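Local coordinates for purine catabolism protein pucG (PDB 3ISL) that transfers an amino group from (S)-ureidoglycine to glyoxylate with the help of pyridoxal 5'-phosphate, yielding oxalurate and glycine in purine catabolism, at residues M142-T147 against H153-I158. Numbering follows the deposited sequence.
Sequences MVHGET and HPLKAI. With PLP (pyridoxal-5'-phosphate), chain C.
The His144 ring is held by an apolar group over one face and by polar atoms at its edge: Leu155 CD1 covers the face, 3.4 Å from His144 CD2, while His153 O and a water sit at the edge, in the ring plane. With CG anti to the backbone N (chi1 -169°), the ring comes to lie under Leu155 CD1. Both imidazole nitrogens are engaged: ND1 with Thr176 OG1, and NE2 with the water at 2.8 Å, which also donates a weak bond to His153 O. A leucine here would probably leave Thr176 and the water without their ring partners.

Next to this ring, His153 N donates to His144 O over 2.9 Å, nearly straight at 174°, continuing the pairing of strands 145-146 and 151-152 at the open end of their hairpin. The Met142 methyl lies over a face of the His153 ring, and Met142 SD is 3.9 Å from Ile158 CD1, in the first turn of helix 156-164.

On the cofactor side, Thr147 OG1 is hydrogen-bonded to O3 of PLP at 3.2 Å, and Val143 CG1 touches the C2A methyl. The example illustrates a division of labour within a beta-alpha-beta crossover of a class-V aminotransferase, from strand 139-143 through helix 156-164 to parallel strand 168-172. Apolar and ring contacts join the strand end and the loop after it to the approach to the helix and its first turn; polar bonds tie the residue after the strand to the one before Pro154. Buried His144 thus has both ring nitrogens bonded, immediately before Gly145 of the cofactor pocket.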
loop_
_atom_site.group_PDB
_atom_site.type_symbol
_atom_site.label_atom_id
_atom_site.label_comp_id
_atom_site.label_asym_id
_atom_site.label_seq_id
_atom_site.Cartn_x
_atom_site.Cartn_y
_atom_site.Cartn_z
ATOM N N MET A 142 0.256 19.645 11.239
ATOM C CA MET A 142 -0.945 20.326 10.806
ATOM C C MET A 142 -1.467 19.901 9.415
ATOM O O MET A 142 -0.682 19.546 8.552
ATOM C CB MET A 142 -0.624 21.814 10.753
ATOM C CG MET A 142 -1.790 22.694 11.045
ATOM S SD MET A 142 -1.196 24.403 10.895
ATOM C CE MET A 142 -2.801 25.161 10.708
ATOM N N VAL A 143 -2.788 19.981 9.214
ATOM C CA VAL A 143 -3.418 19.674 7.922
ATOM C C VAL A 143 -3.389 20.986 7.073
ATOM O O VAL A 143 -3.750 22.051 7.560
ATOM C CB VAL A 143 -4.870 19.186 8.078
ATOM C CG1 VAL A 143 -5.494 18.839 6.653
ATOM C CG2 VAL A 143 -4.969 17.988 9.010
ATOM N N HIS A 144 -2.911 20.907 5.836
ATOM C CA HIS A 144 -3.000 22.072 4.895
ATOM C C HIS A 144 -4.430 22.392 4.497
ATOM O O HIS A 144 -4.906 23.564 4.645
ATOM C CB HIS A 144 -2.122 21.814 3.614
ATOM C CG HIS A 144 -1.943 23.023 2.729
ATOM N ND1 HIS A 144 -1.561 22.912 1.409
ATOM C CD2 HIS A 144 -2.166 24.353 2.953
ATOM C CE1 HIS A 144 -1.518 24.121 0.859
ATOM N NE2 HIS A 144 -1.830 25.022 1.787
ATOM N N GLY A 145 -5.117 21.391 3.958
ATOM C CA GLY A 145 -6.503 21.574 3.496
ATOM C C GLY A 145 -7.376 20.477 4.141
ATOM O O GLY A 145 -7.104 19.272 3.962
ATOM N N GLU A 146 -8.402 20.871 4.906
ATOM C CA GLU A 146 -9.344 19.870 5.510
ATOM C C GLU A 146 -10.507 19.714 4.585
ATOM O O GLU A 146 -11.314 20.679 4.464
ATOM C CB GLU A 146 -10.014 20.414 6.802
ATOM C CG GLU A 146 -9.250 20.264 8.072
ATOM C CD GLU A 146 -9.215 18.843 8.569
ATOM O OE1 GLU A 146 -10.024 18.014 8.120
ATOM O OE2 GLU A 146 -8.394 18.556 9.447
ATOM N N THR A 147 -10.653 18.526 3.977
ATOM C CA THR A 147 -11.733 18.286 3.087
ATOM C C THR A 147 -12.982 18.134 3.888
ATOM O O THR A 147 -14.057 18.352 3.338
ATOM C CB THR A 147 -11.577 16.998 2.218
ATOM O OG1 THR A 147 -11.300 15.892 3.078
ATOM C CG2 THR A 147 -10.439 17.151 1.257
ATOM N N HIS A 153 -5.809 26.248 5.105
ATOM C CA HIS A 153 -5.088 27.055 6.144
ATOM C C HIS A 153 -3.770 27.675 5.629
ATOM O O HIS A 153 -2.975 26.941 5.029
ATOM C CB HIS A 153 -4.749 26.155 7.333
ATOM C CG HIS A 153 -4.659 26.904 8.612
ATOM N ND1 HIS A 153 -5.565 26.736 9.638
ATOM C CD2 HIS A 153 -3.844 27.911 8.986
ATOM C CE1 HIS A 153 -5.284 27.578 10.610
ATOM N NE2 HIS A 153 -4.250 28.309 10.235
ATOM N N PRO A 154 -3.537 29.016 5.838
ATOM C CA PRO A 154 -2.246 29.634 5.550
ATOM C C PRO A 154 -1.133 28.956 6.357
ATOM O O PRO A 154 -1.284 28.701 7.600
ATOM C CB PRO A 154 -2.445 31.109 6.017
ATOM C CG PRO A 154 -3.894 31.321 5.760
ATOM C CD PRO A 154 -4.532 30.050 6.217
ATOM N N LEU A 155 -0.045 28.620 5.675
ATOM C CA LEU A 155 1.063 27.920 6.337
ATOM C C LEU A 155 2.394 28.685 6.538
ATOM O O LEU A 155 3.205 28.247 7.318
ATOM C CB LEU A 155 1.366 26.583 5.620
ATOM C CG LEU A 155 0.192 25.606 5.471
ATOM C CD1 LEU A 155 0.697 24.403 4.701
ATOM C CD2 LEU A 155 -0.521 25.214 6.816
ATOM N N LYS A 156 2.652 29.737 5.775
ATOM C CA LYS A 156 3.983 30.335 5.731
ATOM C C LYS A 156 4.376 30.928 7.112
ATOM O O LYS A 156 5.505 30.727 7.595
ATOM C CB LYS A 156 4.067 31.454 4.645
ATOM C CG LYS A 156 5.449 32.207 4.435
ATOM C CD LYS A 156 5.355 33.066 3.082
ATOM C CE LYS A 156 6.572 33.977 2.744
ATOM N NZ LYS A 156 7.768 33.168 3.039
ATOM N N ALA A 157 3.469 31.699 7.695
ATOM C CA ALA A 157 3.812 32.395 8.969
ATOM C C ALA A 157 4.110 31.321 10.058
ATOM O O ALA A 157 5.044 31.454 10.888
ATOM C CB ALA A 157 2.680 33.402 9.369
ATOM N N ILE A 158 3.387 30.221 9.965
ATOM C CA ILE A 158 3.537 29.140 10.937
ATOM C C ILE A 158 4.889 28.416 10.757
ATOM O O ILE A 158 5.618 28.233 11.701
ATOM C CB ILE A 158 2.335 28.161 10.854
ATOM C CG1 ILE A 158 1.109 28.873 11.415
ATOM C CG2 ILE A 158 2.653 26.817 11.692
ATOM C CD1 ILE A 158 -0.228 28.206 11.026
HETATM N N1 PLP C . -5.541 13.528 5.095
HETATM C C2 PLP C . -6.461 14.449 4.406
HETATM C C2A PLP C . -6.435 15.853 4.521
HETATM C C3 PLP C . -7.477 13.983 3.562
HETATM O O3 PLP C . -8.328 14.840 2.913
HETATM C C4 PLP C . -7.661 12.642 3.306
HETATM C C4A PLP C . -8.811 12.186 2.326
HETATM C C5 PLP C . -6.809 11.736 3.924
HETATM C C6 PLP C . -5.766 12.136 4.820
HETATM C C5A PLP C . -7.083 10.293 3.662
HETATM O O4P PLP C . -5.972 9.675 3.208
HETATM P P PLP C . -6.251 8.162 2.843
HETATM O O1P PLP C . -7.737 7.824 2.867
HETATM O O2P PLP C . -5.277 7.409 3.960
HETATM O O3P PLP C . -5.561 7.837 1.346
HETATM O O HOH W 1 -2.137 27.849 1.754
#